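Local coordinates for ABC transporter periplasmic peptide-binding protein (PDB 4QFL) that binds dipeptides, here Ala-Phe, probably delivering them to an ABC transporter for uptake from the periplasm, at residues 121-124 with 129-132; 126-129 with 133-136. All blocks are in the same frame, centred on the assembly; numbering follows the deposited sequence.

Contact 1. Residues 121-124 with 129-132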
loop_
_atom_site.group_PDB
_atom_site.type_symbol
_atom_site.label_atom_id
_atom_site.label_comp_id
_atom_site.label_asym_id
_atom_site.label_seq_id
_atom_site.Cartn_x
_atom_site.Cartn_y
_atom_site.Cartn_z
ATOM N N THR A 121 10.465 -7.050 17.319
ATOM C CA THR A 121 9.590 -6.579 16.248
ATOM C C THR A 121 9.782 -7.361 14.958
ATOM O O THR A 121 8.812 -7.799 14.314
ATOM C CB THR A 121 9.848 -5.094 15.953
ATOM O OG1 THR A 121 9.568 -4.325 17.124
ATOM C CG2 THR A 121 8.960 -4.623 14.803
ATOM N N PHE A 122 11.040 -7.531 14.574
ATOM C CA PHE A 122 11.326 -8.158 13.288
ATOM C C PHE A 122 11.442 -9.682 13.328
ATOM O O PHE A 122 11.124 -10.348 12.341
ATOM C CB PHE A 122 12.484 -7.449 12.566
ATOM C CG PHE A 122 12.143 -6.028 12.188
ATOM C CD1 PHE A 122 11.330 -5.768 11.096
ATOM C CD2 PHE A 122 12.559 -4.965 12.973
ATOM C CE1 PHE A 122 10.977 -4.487 10.774
ATOM C CE2 PHE A 122 12.202 -3.677 12.653
ATOM C CZ PHE A 122 11.402 -3.441 11.554
ATOM N N SER A 123 11.843 -10.244 14.463
ATOM C CA SER A 123 11.817 -11.690 14.581
ATOM C C SER A 123 10.375 -12.184 14.671
ATOM O O SER A 123 10.104 -13.334 14.352
ATOM C CB SER A 123 12.653 -12.190 15.759
ATOM O OG SER A 123 12.048 -11.865 16.995
ATOM N N ARG A 124 9.443 -11.327 15.078
ATOM C CA ARG A 124 8.032 -11.719 15.051
ATOM C C ARG A 124 7.614 -12.195 13.653
ATOM O O ARG A 124 6.739 -13.046 13.506
ATOM C CB ARG A 124 7.118 -10.574 15.514
ATOM C CG ARG A 124 5.629 -10.889 15.369
ATOM C CD ARG A 124 4.708 -9.824 15.943
ATOM N NE ARG A 124 3.310 -10.255 15.861
ATOM C CZ ARG A 124 2.274 -9.491 16.194
ATOM N NH1 ARG A 124 2.469 -8.255 16.630
ATOM N NH2 ARG A 124 1.042 -9.957 16.082
ATOM N N TYR A 129 9.572 -19.225 16.503
ATOM C CA TYR A 129 9.777 -19.318 17.949
ATOM C C TYR A 129 9.414 -18.050 18.691
ATOM O O TYR A 129 9.281 -18.058 19.910
ATOM C CB TYR A 129 11.220 -19.689 18.266
ATOM C CG TYR A 129 11.538 -21.104 17.892
ATOM C CD1 TYR A 129 11.073 -22.168 18.661
ATOM C CD2 TYR A 129 12.284 -21.379 16.764
ATOM C CE1 TYR A 129 11.361 -23.469 18.312
ATOM C CE2 TYR A 129 12.576 -22.674 16.408
ATOM C CZ TYR A 129 12.119 -23.716 17.181
ATOM O OH TYR A 129 12.427 -25.000 16.804
ATOM N N ASN A 130 9.271 -16.957 17.951
ATOM C CA ASN A 130 8.828 -15.707 18.545
ATOM C C ASN A 130 7.421 -15.908 19.081
ATOM O O ASN A 130 6.548 -16.373 18.367
ATOM C CB ASN A 130 8.887 -14.570 17.519
ATOM C CG ASN A 130 8.505 -13.234 18.112
ATOM O OD1 ASN A 130 7.417 -13.087 18.670
ATOM N ND2 ASN A 130 9.402 -12.256 18.014
ATOM N N PRO A 131 7.196 -15.558 20.349
ATOM C CA PRO A 131 5.915 -15.881 20.971
ATOM C C PRO A 131 4.754 -15.157 20.308
ATOM O O PRO A 131 3.599 -15.466 20.579
ATOM C CB PRO A 131 6.101 -15.397 22.406
ATOM C CG PRO A 131 7.149 -14.348 22.311
ATOM C CD PRO A 131 8.081 -14.819 21.261
ATOM N N TYR A 132 5.058 -14.199 19.444
ATOM C CA TYR A 132 4.008 -13.452 18.766
ATOM C C TYR A 132 3.901 -13.816 17.289
ATOM O O TYR A 132 3.045 -13.300 16.566
ATOM C CB TYR A 132 4.242 -11.962 18.941
ATOM C CG TYR A 132 3.697 -11.446 20.239
ATOM C CD1 TYR A 132 4.392 -11.616 21.433
ATOM C CD2 TYR A 132 2.483 -10.793 20.272
ATOM C CE1 TYR A 132 3.880 -11.144 22.630
ATOM C CE2 TYR A 132 1.963 -10.312 21.448
ATOM C CZ TYR A 132 2.658 -10.487 22.627
ATOM O OH TYR A 132 2.106 -9.991 23.786
#

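Contact 2. Residues 126-129 with 133-136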
loop_
_atom_site.group_PDB
_atom_site.type_symbol
_atom_site.label_atom_id
_atom_site.label_comp_id
_atom_site.label_asym_id
_atom_site.label_seq_id
_atom_site.Cartn_x
_atom_site.Cartn_y
_atom_site.Cartn_z
ATOM N N PHE A 126 9.721 -13.600 11.045
ATOM C CA PHE A 126 10.371 -14.759 10.439
ATOM C C PHE A 126 10.620 -15.910 11.403
ATOM O O PHE A 126 10.879 -17.030 10.973
ATOM C CB PHE A 126 11.705 -14.359 9.805
ATOM C CG PHE A 126 12.737 -13.920 10.802
ATOM C CD1 PHE A 126 13.404 -14.844 11.580
ATOM C CD2 PHE A 126 13.041 -12.583 10.960
ATOM C CE1 PHE A 126 14.344 -14.444 12.499
ATOM C CE2 PHE A 126 13.986 -12.182 11.879
ATOM C CZ PHE A 126 14.641 -13.114 12.650
ATOM N N ASP A 127 10.570 -15.633 12.697
ATOM C CA ASP A 127 10.923 -16.637 13.689
ATOM C C ASP A 127 9.681 -17.294 14.251
ATOM O O ASP A 127 8.921 -16.670 14.979
ATOM C CB ASP A 127 11.730 -15.994 14.816
ATOM C CG ASP A 127 12.413 -17.009 15.708
ATOM O OD1 ASP A 127 12.028 -18.201 15.693
ATOM O OD2 ASP A 127 13.334 -16.600 16.442
ATOM N N VAL A 128 9.479 -18.564 13.920
ATOM C CA VAL A 128 8.322 -19.298 14.424
ATOM C C VAL A 128 8.392 -19.470 15.938
ATOM O O VAL A 128 7.396 -19.817 16.571
ATOM C CB VAL A 128 8.189 -20.678 13.759
ATOM C CG1 VAL A 128 7.514 -20.561 12.407
ATOM C CG2 VAL A 128 9.554 -21.325 13.639
ATOM N N TYR A 129 9.572 -19.225 16.503
ATOM C CA TYR A 129 9.777 -19.318 17.949
ATOM C C TYR A 129 9.414 -18.050 18.691
ATOM O O TYR A 129 9.281 -18.058 19.910
ATOM C CB TYR A 129 11.220 -19.689 18.266
ATOM C CG TYR A 129 11.538 -21.104 17.892
ATOM C CD1 TYR A 129 11.073 -22.168 18.661
ATOM C CD2 TYR A 129 12.284 -21.379 16.764
ATOM C CE1 TYR A 129 11.361 -23.469 18.312
ATOM C CE2 TYR A 129 12.576 -22.674 16.408
ATOM C CZ TYR A 129 12.119 -23.716 17.181
ATOM O OH TYR A 129 12.427 -25.000 16.804
ATOM N N HIS A 133 4.759 -14.722 16.846
ATOM C CA HIS A 133 4.741 -15.118 15.447
ATOM C C HIS A 133 3.345 -15.519 14.997
ATOM O O HIS A 133 2.894 -15.119 13.926
ATOM C CB HIS A 133 5.716 -16.261 15.177
ATOM C CG HIS A 133 5.777 -16.655 13.735
ATOM N ND1 HIS A 133 6.205 -15.794 12.748
ATOM C CD2 HIS A 133 5.438 -17.808 13.110
ATOM C CE1 HIS A 133 6.143 -16.406 11.577
ATOM N NE2 HIS A 133 5.681 -17.629 11.771
ATOM N N PHE A 134 2.662 -16.305 15.820
ATOM C CA PHE A 134 1.340 -16.815 15.458
ATOM C C PHE A 134 0.175 -16.038 16.086
ATOM O O PHE A 134 -0.971 -16.494 16.050
ATOM C CB PHE A 134 1.220 -18.297 15.819
ATOM C CG PHE A 134 2.160 -19.191 15.063
ATOM C CD1 PHE A 134 1.951 -19.462 13.724
ATOM C CD2 PHE A 134 3.232 -19.782 15.701
ATOM C CE1 PHE A 134 2.816 -20.290 13.033
ATOM C CE2 PHE A 134 4.097 -20.612 15.016
ATOM C CZ PHE A 134 3.888 -20.869 13.688
ATOM N N VAL A 135 0.455 -14.871 16.653
ATOM C CA VAL A 135 -0.613 -14.083 17.255
ATOM C C VAL A 135 -1.451 -13.412 16.192
ATOM O O VAL A 135 -0.945 -13.026 15.140
ATOM C CB VAL A 135 -0.082 -13.031 18.231
ATOM C CG1 VAL A 135 -1.152 -11.990 18.530
ATOM C CG2 VAL A 135 0.385 -13.704 19.496
ATOM N N GLY A 136 -2.742 -13.291 16.474
ATOM C CA GLY A 136 -3.659 -12.655 15.552
ATOM C C GLY A 136 -4.052 -13.641 14.481
ATOM O O GLY A 136 -4.387 -14.793 14.778
#

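Contact 1. Residues 121-124 with 129-132
Ser-123 OG is gripped from two directions: Asn-130 ND2 donates to it at 2.9 Å (N-H...O angle 152°), and Ile-119 O, one turn back in helix 115-126, accepts from it. The serine oxygen lies almost exactly in the amide plane of Asn-130, although the bond itself is moderately bent. The other end of that amide serves its own loop, since Asn-130 OD1 takes the Tyr-132 N-H at 2.7 Å in the carbonyl plane, an Asx turn. Bonds at both ends fix the flip of the amide, and its CG rests 3.4 Å from Arg-124 CA. ND2 also comes near Arg-124 N, but both are donors and no bond forms.

Arg-124, with CG anti to the backbone N (chi1 174°) and the chain extended from there to NE, crosses Tyr-132 at a slant, bringing CG, CD and NE past its CB and carbonyl. The single N-H of NE is shared between Tyr-132 O, a weak bond at 3.1 Å, and Tyr-140 OH. Tyr-132 CB comes over one guanidinium face, 3.6 Å from NE, while the ring is steeply inclined to the guanidinium plane, at 66°. Beyond the contact, NH2 forms a salt bridge with Asp-204, and Tyr-132 OH bonds Ala-191 O on helix 188-196. All four touching residues are buried, so these partners probably offset the cost of enclosing a guanidinium and an amide where helix 115-126 passes into its following loop.

Contact 2. Residues 126-129 with 133-136
His-133 packs against the backbone of Asp-127 and Val-128, and this is where the two segments come closest: His-133 CB lies 3.2 Å from Asp-127 O. With CG anti to the backbone N (chi1 -177°), the imidazole is laid beside the opposing chain, so that Asp-127 C and Val-128 N sit over one ring face, both offset toward its rim. Further along the ring, CD2 is 3.5 Å from Val-128 CA. The side chains of Val-128 and His-133 run side by side in the same direction, and Val-128 CG1 reaches NE2 at 3.5 Å. No hydrogen bond crosses between the two segments; ND1 is hydrogen-bonded to Arg-124 O, near the end of helix 115-126, while His-133 O bonds Tyr-140 OH.

The chain facing this ring is shaped by an Asx turn. Asp-127 OD1 accepts the Tyr-129 N-H at 2.8 Å, and the donor approaches from well above the carboxylate plane, 46° out of it, rather than within it. The turn lies just after helix 115-126 in the long loop that leads to helix 141-145, and Phe-126 ahead of it packs on Ile-152 and Ile-155 of strand 152-159, with its CB pointing away from the 133-136 segment.

Toward solvent the packing thins out. Phe-134 presents its ring face to the neighbouring imidazole, with His-133 CD2 3.4 Å above the plane and over the ring centre. Across the contact, however, it has little beyond the apolar touch of CZ on Val-128 CG1 at 3.9 Å and an oblique approach of CE2 to Val-128 O at 3.7 Å. Val-128 and Phe-134 are both exposed, and each touches a crystal neighbour.

How the contacts relate
The centres of contacts 1 and 2 lie only 5 Å apart, and each is about 23 Å from the centre of the chain. Their segments interleave: 121-124 on helix 115-126, then 126-129, 129-132 and 133-136 as the chain leaves that helix and heads for helix 141-145, with Tyr-129 common to both. A probable hydrogen bond, Arg-124 O to His-133 ND1 at 2.9 Å, joins the buried contact to the surface one. Contact 1 sets the loop against its helix, and contact 2 packs the loop on itself nearer the solvent. Both lie within the family 5 solute-binding range, and neither contributes a residue to the pocket holding the dipeptide.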